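Side-chain contacts in malate dehydrogenase (Pyrococcus horikoshii, PDB 1V9N), which oxidises (S)-malate to oxaloacetate with NAD(+) in a reversible step of the tricarboxylic acid cycle: residues Val190-Leu195 / Gly228-Leu233; Gly166-Ala171 / Thr263-Val268; Ala156-Ile161 / Lys244-Ser249. One frame throughout, in Å; residues are numbered along the deposited sequence.

Interaction 1. Residues Val190-Leu195 / Gly228-Leu233; sequences VPIGKL and GALLPL. With NDP (NADPH dihydro-nicotinamide-adenine-dinucleotide phosphate), chain B.
Val190 and Leu231 share a water, the single polar link between Val190-Leu195 and Gly228-Leu233. The water donates to Leu231 O at 2.7 Å and accepts from Val190 N at 3.1 Å, so one carbonyl and one amide that do not meet directly are both satisfied. Beside this bridge the contact is apolar, and Leu230 carries it. With CG beside the backbone N and anti to the carbonyl carbon (chi1 -67°), the leucine reaches across and splits its two methyls between different partners. CD1 lies against the main chain, 3.5 Å from Val190 O and close to Ile192 N, with Ile192 CB at its flank. CD2 turns to side chains instead, resting 4.1 Å from Leu195 CD1 and at a similar distance from Val190 CG2. Val190 and Ile192 each cross Leu230 at about a right angle, whereas Leu195 slides past it in the opposite direction. Ile192 has CG1 anti to its N, and the bend at chi2 (61°) carries CD1 to within 4.1 Å of Leu230 CG. A tight turn shapes the first segment, closed by Lys194 N donating to Pro191 O at 3.0 Å. Pro191 presents its ring to the cofactor rather than to Leu230: CD stands 3.2 Å from O2N of the NADPH nicotinamide-side phosphate, and CG touches C5D of the adjoining ribose. Leu230 is itself held by backbone bonds to Leu154 and Ala156, and Val190 O accepts from Ser188 OG. The contact thus joins two parts of the long loop region between strand 181-185 and helix 242-258. Its chemistry implies a division of roles: Leu230 buries its methyls against Val190 and Ile192, exposed Leu195 closes the solvent edge, and the proline ring on the far side meets the dinucleotide.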
loop_
_atom_site.group_PDB
_atom_site.type_symbol
_atom_site.label_atom_id
_atom_site.label_comp_id
_atom_site.label_asym_id
_atom_site.label_seq_id
_atom_site.Cartn_x
_atom_site.Cartn_y
_atom_site.Cartn_z
ATOM N N VAL A 190 6.994 -12.794 4.396
ATOM C CA VAL A 190 6.398 -13.327 5.621
ATOM C C VAL A 190 6.933 -12.599 6.847
ATOM O O VAL A 190 7.979 -11.957 6.792
ATOM C CB VAL A 190 6.687 -14.838 5.794
ATOM C CG1 VAL A 190 6.158 -15.607 4.597
ATOM C CG2 VAL A 190 8.188 -15.072 5.964
ATOM N N PRO A 191 6.208 -12.681 7.972
ATOM C CA PRO A 191 6.627 -12.029 9.217
ATOM C C PRO A 191 7.719 -12.867 9.870
ATOM O O PRO A 191 7.755 -14.086 9.693
ATOM C CB PRO A 191 5.354 -12.032 10.065
ATOM C CG PRO A 191 4.255 -12.236 9.075
ATOM C CD PRO A 191 4.839 -13.199 8.099
ATOM N N ILE A 192 8.611 -12.227 10.620
ATOM C CA ILE A 192 9.668 -12.977 11.285
ATOM C C ILE A 192 8.990 -13.880 12.308
ATOM O O ILE A 192 9.399 -15.020 12.519
ATOM C CB ILE A 192 10.669 -12.046 12.007
ATOM C CG1 ILE A 192 11.892 -12.850 12.451
ATOM C CG2 ILE A 192 10.014 -11.396 13.217
ATOM C CD1 ILE A 192 12.652 -13.489 11.310
ATOM N N GLY A 193 7.932 -13.359 12.923
ATOM C CA GLY A 193 7.195 -14.120 13.911
ATOM C C GLY A 193 6.674 -15.440 13.371
ATOM O O GLY A 193 6.289 -16.312 14.145
ATOM N N LYS A 194 6.647 -15.590 12.049
ATOM C CA LYS A 194 6.168 -16.831 11.454
ATOM C C LYS A 194 7.172 -17.948 11.680
ATOM O O LYS A 194 6.838 -18.980 12.255
ATOM C CB LYS A 194 5.918 -16.667 9.951
ATOM C CG LYS A 194 5.631 -17.991 9.241
ATOM C CD LYS A 194 5.079 -17.799 7.834
ATOM C CE LYS A 194 3.638 -17.302 7.865
ATOM N NZ LYS A 194 3.051 -17.169 6.498
ATOM N N LEU A 195 8.403 -17.731 11.228
ATOM C CA LEU A 195 9.468 -18.719 11.372
ATOM C C LEU A 195 9.463 -19.376 12.754
ATOM O O LEU A 195 10.022 -18.839 13.714
ATOM C CB LEU A 195 10.827 -18.062 11.108
ATOM C CG LEU A 195 11.011 -17.463 9.711
ATOM C CD1 LEU A 195 12.374 -16.803 9.599
ATOM C CD2 LEU A 195 10.861 -18.556 8.669
ATOM N N GLY A 228 20.858 -13.808 9.263
ATOM C CA GLY A 228 20.070 -13.845 8.042
ATOM C C GLY A 228 19.097 -12.681 7.977
ATOM O O GLY A 228 19.059 -11.844 8.880
ATOM N N ALA A 229 18.307 -12.623 6.910
ATOM C CA ALA A 229 17.334 -11.549 6.745
ATOM C C ALA A 229 16.155 -12.007 5.897
ATOM O O ALA A 229 16.290 -12.898 5.053
ATOM C CB ALA A 229 17.997 -10.339 6.102
ATOM N N LEU A 230 14.996 -11.400 6.133
ATOM C CA LEU A 230 13.795 -11.734 5.379
ATOM C C LEU A 230 13.833 -11.006 4.043
ATOM O O LEU A 230 14.567 -10.029 3.878
ATOM C CB LEU A 230 12.537 -11.323 6.155
ATOM C CG LEU A 230 12.232 -12.082 7.450
ATOM C CD1 LEU A 230 11.092 -11.407 8.201
ATOM C CD2 LEU A 230 11.877 -13.523 7.122
ATOM N N LEU A 231 13.045 -11.491 3.094
ATOM C CA LEU A 231 12.975 -10.894 1.767
ATOM C C LEU A 231 11.692 -10.059 1.662
ATOM O O LEU A 231 10.673 -10.399 2.257
ATOM C CB LEU A 231 12.973 -12.004 0.705
ATOM C CG LEU A 231 14.071 -12.034 -0.372
ATOM C CD1 LEU A 231 15.447 -11.853 0.244
ATOM C CD2 LEU A 231 13.990 -13.357 -1.124
ATOM N N PRO A 232 11.736 -8.942 0.920
ATOM C CA PRO A 232 10.545 -8.098 0.773
ATOM C C PRO A 232 9.579 -8.717 -0.229
ATOM O O PRO A 232 9.997 -9.481 -1.104
ATOM C CB PRO A 232 11.122 -6.786 0.263
ATOM C CG PRO A 232 12.246 -7.262 -0.611
ATOM C CD PRO A 232 12.893 -8.335 0.241
ATOM N N LEU A 233 8.293 -8.398 -0.098
ATOM C CA LEU A 233 7.293 -8.918 -1.020
ATOM C C LEU A 233 7.823 -8.727 -2.438
ATOM O O LEU A 233 8.322 -7.660 -2.784
ATOM C CB LEU A 233 5.966 -8.170 -0.853
ATOM C CG LEU A 233 4.819 -8.591 -1.779
ATOM C CD1 LEU A 233 4.518 -10.071 -1.582
ATOM C CD2 LEU A 233 3.577 -7.748 -1.487
HETATM P PA NDP B . -0.932 -13.484 5.523
HETATM O O1A NDP B . -1.354 -14.456 6.504
HETATM O O2A NDP B . -0.114 -13.838 4.311
HETATM O O5B NDP B . -2.281 -12.688 5.037
HETATM C C5B NDP B . -2.215 -11.619 4.075
HETATM C C4B NDP B . -3.663 -11.117 3.916
HETATM O O4B NDP B . -4.177 -11.842 2.785
HETATM C C3B NDP B . -4.633 -11.355 5.040
HETATM O O3B NDP B . -5.505 -10.188 5.133
HETATM C C2B NDP B . -5.414 -12.571 4.687
HETATM O O2B NDP B . -6.720 -12.718 5.272
HETATM C C1B NDP B . -5.372 -12.506 3.192
HETATM N N9A NDP B . -5.338 -13.824 2.501
HETATM C C8A NDP B . -4.660 -15.021 2.868
HETATM N N7A NDP B . -4.859 -15.968 1.980
HETATM C C5A NDP B . -5.662 -15.433 1.013
HETATM C C6A NDP B . -6.232 -15.916 -0.208
HETATM N N6A NDP B . -5.996 -17.170 -0.610
HETATM N N1A NDP B . -7.023 -15.086 -0.973
HETATM C C2A NDP B . -7.267 -13.796 -0.571
HETATM N N3A NDP B . -6.773 -13.247 0.558
HETATM C C4A NDP B . -5.971 -14.123 1.315
HETATM O O3 NDP B . -0.206 -12.241 6.154
HETATM P PN NDP B . 1.130 -11.919 6.946
HETATM O O1N NDP B . 1.856 -10.973 6.104
HETATM O O2N NDP B . 1.732 -13.280 7.154
HETATM O O5D NDP B . 0.545 -11.279 8.280
HETATM C C5D NDP B . 1.040 -11.628 9.604
HETATM C C4D NDP B . 0.265 -10.819 10.714
HETATM O O4D NDP B . 1.249 -10.215 11.533
HETATM C C3D NDP B . -0.641 -9.656 10.236
HETATM O O3D NDP B . -1.852 -9.695 11.002
HETATM C C2D NDP B . 0.177 -8.393 10.444
HETATM O O2D NDP B . -0.649 -7.269 10.662
HETATM C C1D NDP B . 1.057 -8.804 11.654
HETATM N N1N NDP B . 2.389 -8.142 11.691
HETATM C C2N NDP B . 2.623 -7.256 12.779
HETATM C C3N NDP B . 3.927 -6.612 12.830
HETATM C C7N NDP B . 4.235 -5.694 13.932
HETATM O O7N NDP B . 5.321 -5.115 14.047
HETATM N N7N NDP B . 3.306 -5.439 14.893
HETATM C C4N NDP B . 4.873 -6.912 11.803
HETATM C C5N NDP B . 4.620 -7.776 10.746
HETATM C C6N NDP B . 3.376 -8.402 10.687
HETATM P P2B NDP B . -7.080 -13.611 6.491
HETATM O O1X NDP B . -8.358 -14.207 6.070
HETATM O O2X NDP B . -7.246 -12.764 7.712
HETATM O O3X NDP B . -5.997 -14.664 6.699
HETATM O O HOH W 1 10.042 -12.599 3.723
#

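Interaction 2. Residues Gly166-Ala171 / Thr263-Val268; sequences GTNPIA and TWSKYV. With NDP (NADPH dihydro-nicotinamide-adenine-dinucleotide phosphate), chain B.
Ser265 meets Gly166 and Asn168 in the tight, buried part of this contact. Its OG lies 3.2 Å from Gly166 N and 3.3 Å from Asn168 ND2, brought there by a chi1 of -61° that sets the hydroxyl beside its own backbone N. The clear polar partners stand on helix 242-258: Asp253 OD2 bonds both Ser265 OG and Asn168 ND2, and the same amide nitrogen donates to Ser249 O. A side-chain CB at Gly166 would run into Ser265 OG and Asn168 OD1, so the absence of a side chain allows this close fit. Beyond Ser265 the loop turns away in a short 3-10 segment, with Val268 N donating to Ser265 O at 2.9 Å. That side is more open to solvent: Tyr267 is exposed and Lys266 partly so, and both turn their polar ends to Glu306 of the second subunit. On the cofactor side, Thr167 OG1 is 3.2 Å from C4N of the NADPH nicotinamide, and Pro169 CD packs 3.6 Å from the same carbon. The buried carboxylate-amide-hydroxyl cluster probably fixes the backbone on either side of Thr167 and beside Pro169, the residues that touch the nicotinamide.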
loop_
_atom_site.group_PDB
_atom_site.type_symbol
_atom_site.label_atom_id
_atom_site.label_comp_id
_atom_site.label_asym_id
_atom_site.label_seq_id
_atom_site.Cartn_x
_atom_site.Cartn_y
_atom_site.Cartn_z
ATOM N N GLY A 166 11.841 -2.897 8.289
ATOM C CA GLY A 166 10.939 -3.657 9.135
ATOM C C GLY A 166 9.943 -4.439 8.300
ATOM O O GLY A 166 9.826 -4.211 7.097
ATOM N N THR A 167 9.230 -5.370 8.925
ATOM C CA THR A 167 8.233 -6.159 8.217
ATOM C C THR A 167 6.985 -5.301 7.990
ATOM O O THR A 167 6.018 -5.718 7.348
ATOM C CB THR A 167 7.904 -7.445 8.993
ATOM O OG1 THR A 167 7.754 -7.147 10.386
ATOM C CG2 THR A 167 9.033 -8.458 8.816
ATOM N N ASN A 168 7.051 -4.093 8.536
ATOM C CA ASN A 168 6.037 -3.048 8.413
ATOM C C ASN A 168 4.755 -3.423 7.683
ATOM O O ASN A 168 4.640 -3.250 6.472
ATOM C CB ASN A 168 6.698 -1.850 7.736
ATOM C CG ASN A 168 7.991 -1.455 8.420
ATOM O OD1 ASN A 168 8.301 -1.953 9.504
ATOM N ND2 ASN A 168 8.745 -0.555 7.807
ATOM N N PRO A 169 3.752 -3.903 8.429
ATOM C CA PRO A 169 2.481 -4.304 7.830
ATOM C C PRO A 169 1.569 -3.154 7.425
ATOM O O PRO A 169 1.749 -2.009 7.853
ATOM C CB PRO A 169 1.861 -5.177 8.918
ATOM C CG PRO A 169 2.265 -4.455 10.166
ATOM C CD PRO A 169 3.730 -4.095 9.892
ATOM N N ILE A 170 0.600 -3.486 6.579
ATOM C CA ILE A 170 -0.403 -2.552 6.099
ATOM C C ILE A 170 -1.745 -3.249 6.247
ATOM O O ILE A 170 -1.894 -4.402 5.843
ATOM C CB ILE A 170 -0.222 -2.213 4.609
ATOM C CG1 ILE A 170 1.092 -1.463 4.396
ATOM C CG2 ILE A 170 -1.417 -1.396 4.123
ATOM C CD1 ILE A 170 1.413 -1.191 2.933
ATOM N N ALA A 171 -2.718 -2.558 6.828
ATOM C CA ALA A 171 -4.037 -3.143 6.998
ATOM C C ALA A 171 -5.137 -2.171 6.591
ATOM O O ALA A 171 -5.054 -0.974 6.872
ATOM C CB ALA A 171 -4.238 -3.573 8.448
ATOM N N THR A 263 11.088 7.461 14.682
ATOM C CA THR A 263 12.285 6.902 14.060
ATOM C C THR A 263 11.891 5.784 13.104
ATOM O O THR A 263 10.766 5.282 13.161
ATOM C CB THR A 263 13.291 6.359 15.114
ATOM O OG1 THR A 263 14.564 6.164 14.491
ATOM C CG2 THR A 263 12.825 5.031 15.691
ATOM N N TRP A 264 12.802 5.394 12.218
ATOM C CA TRP A 264 12.484 4.329 11.286
ATOM C C TRP A 264 12.998 2.972 11.770
ATOM O O TRP A 264 13.779 2.889 12.718
ATOM C CB TRP A 264 12.993 4.669 9.873
ATOM C CG TRP A 264 14.466 4.885 9.746
ATOM C CD1 TRP A 264 15.190 5.909 10.265
ATOM C CD2 TRP A 264 15.392 4.051 9.039
ATOM N NE1 TRP A 264 16.515 5.770 9.928
ATOM C CE2 TRP A 264 16.667 4.637 9.173
ATOM C CE3 TRP A 264 15.266 2.868 8.299
ATOM C CZ2 TRP A 264 17.815 4.078 8.599
ATOM C CZ3 TRP A 264 16.408 2.311 7.725
ATOM C CH2 TRP A 264 17.664 2.920 7.879
ATOM N N SER A 265 12.522 1.914 11.123
ATOM C CA SER A 265 12.844 0.535 11.478
ATOM C C SER A 265 14.234 0.212 12.016
ATOM O O SER A 265 14.365 -0.413 13.072
ATOM C CB SER A 265 12.539 -0.369 10.291
ATOM O OG SER A 265 11.159 -0.293 9.989
ATOM N N LYS A 266 15.265 0.628 11.293
ATOM C CA LYS A 266 16.630 0.354 11.709
ATOM C C LYS A 266 16.888 0.702 13.174
ATOM O O LYS A 266 17.644 0.014 13.854
ATOM C CB LYS A 266 17.609 1.120 10.813
ATOM C CG LYS A 266 19.071 0.860 11.138
ATOM C CD LYS A 266 19.984 1.695 10.263
ATOM C CE LYS A 266 21.442 1.551 10.698
ATOM N NZ LYS A 266 22.339 2.410 9.875
ATOM N N TYR A 267 16.244 1.757 13.665
ATOM C CA TYR A 267 16.454 2.187 15.040
ATOM C C TYR A 267 15.383 1.803 16.053
ATOM O O TYR A 267 15.430 2.238 17.202
ATOM C CB TYR A 267 16.701 3.695 15.056
ATOM C CG TYR A 267 17.962 4.052 14.304
ATOM C CD1 TYR A 267 19.215 3.871 14.887
ATOM C CD2 TYR A 267 17.907 4.488 12.979
ATOM C CE1 TYR A 267 20.388 4.110 14.166
ATOM C CE2 TYR A 267 19.072 4.729 12.249
ATOM C CZ TYR A 267 20.305 4.537 12.846
ATOM O OH TYR A 267 21.457 4.759 12.129
ATOM N N VAL A 268 14.428 0.982 15.633
ATOM C CA VAL A 268 13.377 0.521 16.531
ATOM C C VAL A 268 13.983 -0.588 17.402
ATOM O O VAL A 268 14.542 -1.550 16.877
ATOM C CB VAL A 268 12.174 -0.048 15.731
ATOM C CG1 VAL A 268 11.159 -0.679 16.675
ATOM C CG2 VAL A 268 11.519 1.068 14.912
HETATM P PA NDP B . -0.932 -13.484 5.523
HETATM O O1A NDP B . -1.354 -14.456 6.504
HETATM O O2A NDP B . -0.114 -13.838 4.311
HETATM O O5B NDP B . -2.281 -12.688 5.037
HETATM C C5B NDP B . -2.215 -11.619 4.075
HETATM C C4B NDP B . -3.663 -11.117 3.916
HETATM O O4B NDP B . -4.177 -11.842 2.785
HETATM C C3B NDP B . -4.633 -11.355 5.040
HETATM O O3B NDP B . -5.505 -10.188 5.133
HETATM C C2B NDP B . -5.414 -12.571 4.687
HETATM O O2B NDP B . -6.720 -12.718 5.272
HETATM C C1B NDP B . -5.372 -12.506 3.192
HETATM N N9A NDP B . -5.338 -13.824 2.501
HETATM C C8A NDP B . -4.660 -15.021 2.868
HETATM N N7A NDP B . -4.859 -15.968 1.980
HETATM C C5A NDP B . -5.662 -15.433 1.013
HETATM C C6A NDP B . -6.232 -15.916 -0.208
HETATM N N6A NDP B . -5.996 -17.170 -0.610
HETATM N N1A NDP B . -7.023 -15.086 -0.973
HETATM C C2A NDP B . -7.267 -13.796 -0.571
HETATM N N3A NDP B . -6.773 -13.247 0.558
HETATM C C4A NDP B . -5.971 -14.123 1.315
HETATM O O3 NDP B . -0.206 -12.241 6.154
HETATM P PN NDP B . 1.130 -11.919 6.946
HETATM O O1N NDP B . 1.856 -10.973 6.104
HETATM O O2N NDP B . 1.732 -13.280 7.154
HETATM O O5D NDP B . 0.545 -11.279 8.280
HETATM C C5D NDP B . 1.040 -11.628 9.604
HETATM C C4D NDP B . 0.265 -10.819 10.714
HETATM O O4D NDP B . 1.249 -10.215 11.533
HETATM C C3D NDP B . -0.641 -9.656 10.236
HETATM O O3D NDP B . -1.852 -9.695 11.002
HETATM C C2D NDP B . 0.177 -8.393 10.444
HETATM O O2D NDP B . -0.649 -7.269 10.662
HETATM C C1D NDP B . 1.057 -8.804 11.654
HETATM N N1N NDP B . 2.389 -8.142 11.691
HETATM C C2N NDP B . 2.623 -7.256 12.779
HETATM C C3N NDP B . 3.927 -6.612 12.830
HETATM C C7N NDP B . 4.235 -5.694 13.932
HETATM O O7N NDP B . 5.321 -5.115 14.047
HETATM N N7N NDP B . 3.306 -5.439 14.893
HETATM C C4N NDP B . 4.873 -6.912 11.803
HETATM C C5N NDP B . 4.620 -7.776 10.746
HETATM C C6N NDP B . 3.376 -8.402 10.687
HETATM P P2B NDP B . -7.080 -13.611 6.491
HETATM O O1X NDP B . -8.358 -14.207 6.070
HETATM O O2X NDP B . -7.246 -12.764 7.712
HETATM O O3X NDP B . -5.997 -14.664 6.699
#

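Interaction 3. Residues Ala156-Ile161 / Lys244-Ser249; sequences APTGGI and KGYGLS. With NDP (NADPH dihydro-nicotinamide-adenine-dinucleotide phosphate), chain C.
Tyr246 leaves helix 242-258 with CG anti to its backbone N (chi1 157°), while Thr158 has OG1 beside its own N (chi1 -58°); the two settings bring the phenol ring against the loop and the threonine hydroxyl to the ring's rim. Pro157 CB sits over one face of the ring, 4.0 Å from the centroid and 25° off the normal, a CH-pi contact displaced toward CE1 and CZ. Thr158 N lies above the same face, 3.6 Å from the ring plane. Thr158 OG1 approaches from that same side but beyond the rim, at the CB end of the ring, 3.3 Å from Tyr246 CD2. The loop is pinned in shape by a type II beta turn in which Gly160 N donates to Pro157 O at 2.8 Å. At Gly159, the third position of the turn, a CB would be jammed against the preceding carbonyl oxygen, so the positive phi calls for glycine. Tyr246 also touches the second NADPH, its CE2 lying 3.4 Å from adenine C2A. The phenol hydroxyl bonds Trp320 O of the second subunit, and His322 of that subunit meets the ring edge-to-face. Cut back to an alanine, Tyr246 would probably leave Pro157 CB without its aromatic face, the Trp320 carbonyl of the second subunit without its phenol partner, and a gap beside the adenine. Two residues earlier on the helix, Lys244 runs extended to the same cofactor, where NZ donates to phosphate oxygen O1N at 2.8 Å; it also bonds carbonyls of Ala186, Ser188 and Val189 of the second subunit. The contact is therefore part of the dimer interface as well as of the cofactor site: an aromatic ring serves loop and adenine, and Lys244 reaches from this chain to the diphosphate of a dinucleotide seated on the second subunit.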
loop_
_atom_site.group_PDB
_atom_site.type_symbol
_atom_site.label_atom_id
_atom_site.label_comp_id
_atom_site.label_asym_id
_atom_site.label_seq_id
_atom_site.Cartn_x
_atom_site.Cartn_y
_atom_site.Cartn_z
ATOM N N ALA A 156 15.932 -7.083 4.261
ATOM C CA ALA A 156 17.031 -6.490 3.507
ATOM C C ALA A 156 16.528 -5.743 2.280
ATOM O O ALA A 156 15.705 -6.256 1.520
ATOM C CB ALA A 156 18.022 -7.571 3.081
ATOM N N PRO A 157 17.019 -4.517 2.069
ATOM C CA PRO A 157 16.580 -3.745 0.905
ATOM C C PRO A 157 17.043 -4.440 -0.372
ATOM O O PRO A 157 18.019 -5.197 -0.357
ATOM C CB PRO A 157 17.256 -2.394 1.117
ATOM C CG PRO A 157 18.528 -2.767 1.816
ATOM C CD PRO A 157 18.052 -3.788 2.825
ATOM N N THR A 158 16.338 -4.179 -1.468
ATOM C CA THR A 158 16.665 -4.781 -2.748
ATOM C C THR A 158 18.090 -4.444 -3.167
ATOM O O THR A 158 18.431 -3.278 -3.375
ATOM C CB THR A 158 15.686 -4.311 -3.840
ATOM O OG1 THR A 158 14.347 -4.647 -3.451
ATOM C CG2 THR A 158 16.004 -4.986 -5.173
ATOM N N GLY A 159 18.916 -5.479 -3.286
ATOM C CA GLY A 159 20.299 -5.280 -3.673
ATOM C C GLY A 159 21.242 -5.319 -2.487
ATOM O O GLY A 159 22.454 -5.155 -2.644
ATOM N N GLY A 160 20.685 -5.544 -1.299
ATOM C CA GLY A 160 21.490 -5.585 -0.091
ATOM C C GLY A 160 21.331 -6.878 0.677
ATOM O O GLY A 160 20.570 -7.756 0.270
ATOM N N ILE A 161 22.039 -6.997 1.797
ATOM C CA ILE A 161 21.979 -8.210 2.604
ATOM C C ILE A 161 21.781 -7.973 4.099
ATOM O O ILE A 161 21.605 -8.923 4.859
ATOM C CB ILE A 161 23.260 -9.059 2.404
ATOM C CG1 ILE A 161 24.493 -8.262 2.831
ATOM C CG2 ILE A 161 23.396 -9.448 0.943
ATOM C CD1 ILE A 161 25.806 -9.000 2.618
ATOM N N LYS A 244 9.362 -3.598 -5.089
ATOM C CA LYS A 244 8.057 -3.055 -4.743
ATOM C C LYS A 244 7.755 -3.326 -3.274
ATOM O O LYS A 244 7.313 -2.431 -2.554
ATOM C CB LYS A 244 6.969 -3.663 -5.629
ATOM C CG LYS A 244 7.077 -3.237 -7.084
ATOM C CD LYS A 244 5.980 -3.855 -7.943
ATOM C CE LYS A 244 6.083 -3.335 -9.365
ATOM N NZ LYS A 244 4.955 -3.798 -10.222
ATOM N N GLY A 245 7.995 -4.556 -2.828
ATOM C CA GLY A 245 7.758 -4.882 -1.435
ATOM C C GLY A 245 8.663 -4.014 -0.579
ATOM O O GLY A 245 8.325 -3.642 0.546
ATOM N N TYR A 246 9.829 -3.694 -1.132
ATOM C CA TYR A 246 10.820 -2.855 -0.468
ATOM C C TYR A 246 10.298 -1.416 -0.378
ATOM O O TYR A 246 10.477 -0.743 0.636
ATOM C CB TYR A 246 12.143 -2.973 -1.252
ATOM C CG TYR A 246 13.183 -1.870 -1.139
ATOM C CD1 TYR A 246 13.408 -1.175 0.052
ATOM C CD2 TYR A 246 13.999 -1.574 -2.231
ATOM C CE1 TYR A 246 14.427 -0.212 0.140
ATOM C CE2 TYR A 246 15.006 -0.628 -2.154
ATOM C CZ TYR A 246 15.222 0.052 -0.976
ATOM O OH TYR A 246 16.232 0.993 -0.940
ATOM N N GLY A 247 9.631 -0.962 -1.432
ATOM C CA GLY A 247 9.090 0.383 -1.428
ATOM C C GLY A 247 7.937 0.514 -0.447
ATOM O O GLY A 247 7.829 1.510 0.263
ATOM N N LEU A 248 7.074 -0.496 -0.414
ATOM C CA LEU A 248 5.928 -0.506 0.488
ATOM C C LEU A 248 6.407 -0.422 1.936
ATOM O O LEU A 248 5.777 0.222 2.776
ATOM C CB LEU A 248 5.110 -1.785 0.279
ATOM C CG LEU A 248 4.362 -1.898 -1.056
ATOM C CD1 LEU A 248 3.867 -3.322 -1.257
ATOM C CD2 LEU A 248 3.192 -0.916 -1.073
ATOM N N SER A 249 7.523 -1.084 2.225
ATOM C CA SER A 249 8.078 -1.060 3.573
ATOM C C SER A 249 8.503 0.357 3.935
ATOM O O SER A 249 8.329 0.791 5.072
ATOM C CB SER A 249 9.280 -2.000 3.680
ATOM O OG SER A 249 9.840 -1.933 4.977
HETATM P PA NDP C . 8.680 -0.465 -11.732
HETATM O O1A NDP C . 9.323 0.107 -12.890
HETATM O O2A NDP C . 8.856 -1.900 -11.316
HETATM O O5B NDP C . 9.049 0.503 -10.460
HETATM C C5B NDP C . 8.538 0.236 -9.141
HETATM C C4B NDP C . 9.074 1.375 -8.253
HETATM O O4B NDP C . 10.284 0.847 -7.679
HETATM C C3B NDP C . 9.454 2.676 -8.904
HETATM O O3B NDP C . 9.078 3.756 -7.997
HETATM C C2B NDP C . 10.927 2.645 -9.106
HETATM O O2B NDP C . 11.615 3.905 -9.195
HETATM C C1B NDP C . 11.345 1.752 -7.979
HETATM N N9A NDP C . 12.524 0.887 -8.260
HETATM C C8A NDP C . 12.886 0.212 -9.460
HETATM N N7A NDP C . 13.993 -0.476 -9.299
HETATM C C5A NDP C . 14.390 -0.280 -8.008
HETATM C C6A NDP C . 15.483 -0.739 -7.206
HETATM N N6A NDP C . 16.400 -1.562 -7.728
HETATM N N1A NDP C . 15.589 -0.337 -5.892
HETATM C C2A NDP C . 14.650 0.503 -5.346
HETATM N N3A NDP C . 13.583 0.986 -6.016
HETATM C C4A NDP C . 13.507 0.555 -7.355
HETATM O O3 NDP C . 7.128 -0.220 -11.701
HETATM P PN NDP C . 5.842 -0.632 -12.533
HETATM O O1N NDP C . 4.992 -1.355 -11.592
HETATM O O2N NDP C . 6.421 -1.399 -13.687
HETATM O O5D NDP C . 5.277 0.797 -12.946
HETATM C C5D NDP C . 4.807 1.100 -14.290
HETATM C C4D NDP C . 4.305 2.593 -14.375
HETATM O O4D NDP C . 3.009 2.549 -14.945
HETATM C C3D NDP C . 4.139 3.359 -13.039
HETATM O O3D NDP C . 4.632 4.692 -13.229
HETATM C C2D NDP C . 2.656 3.292 -12.715
HETATM O O2D NDP C . 2.244 4.398 -11.940
HETATM C C1D NDP C . 2.043 3.224 -14.138
HETATM N N1N NDP C . 0.756 2.480 -14.211
HETATM C C2N NDP C . -0.393 3.241 -14.566
HETATM C C3N NDP C . -1.655 2.520 -14.651
HETATM C C7N NDP C . -2.874 3.245 -15.022
HETATM O O7N NDP C . -3.981 2.702 -15.121
HETATM N N7N NDP C . -2.830 4.582 -15.275
HETATM C C4N NDP C . -1.655 1.117 -14.382
HETATM C C5N NDP C . -0.521 0.397 -14.031
HETATM C C6N NDP C . 0.694 1.074 -13.949
HETATM P P2B NDP C . 12.086 4.599 -10.503
HETATM O O1X NDP C . 13.419 5.098 -10.125
HETATM O O2X NDP C . 11.158 5.720 -10.847
HETATM O O3X NDP C . 12.154 3.578 -11.634
#

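All three contacts are buried and lie around the cofactor sites, but their chemistry differs. Interaction 1 is mostly aliphatic, interaction 2 is a polar cluster nearer the centre of the chain, and interaction 3, farthest from that centre, is aromatic. Interactions 2 and 3 both reach the second subunit, the former by the outer side of its loop, the latter by the ring and lysine themselves. Interactions 1 and 2 border one NADPH, at its diphosphate and nicotinamide parts, and meet where Leu230 CD1 packs on Thr167 CG2 at 3.6 Å. Helix 242-258 supplies residues to both 2 and 3, and Ser249 OG bonds Gly166 O between them. Interaction 3 serves the other NADPH, so each dinucleotide is reached by both chains of the homodimer.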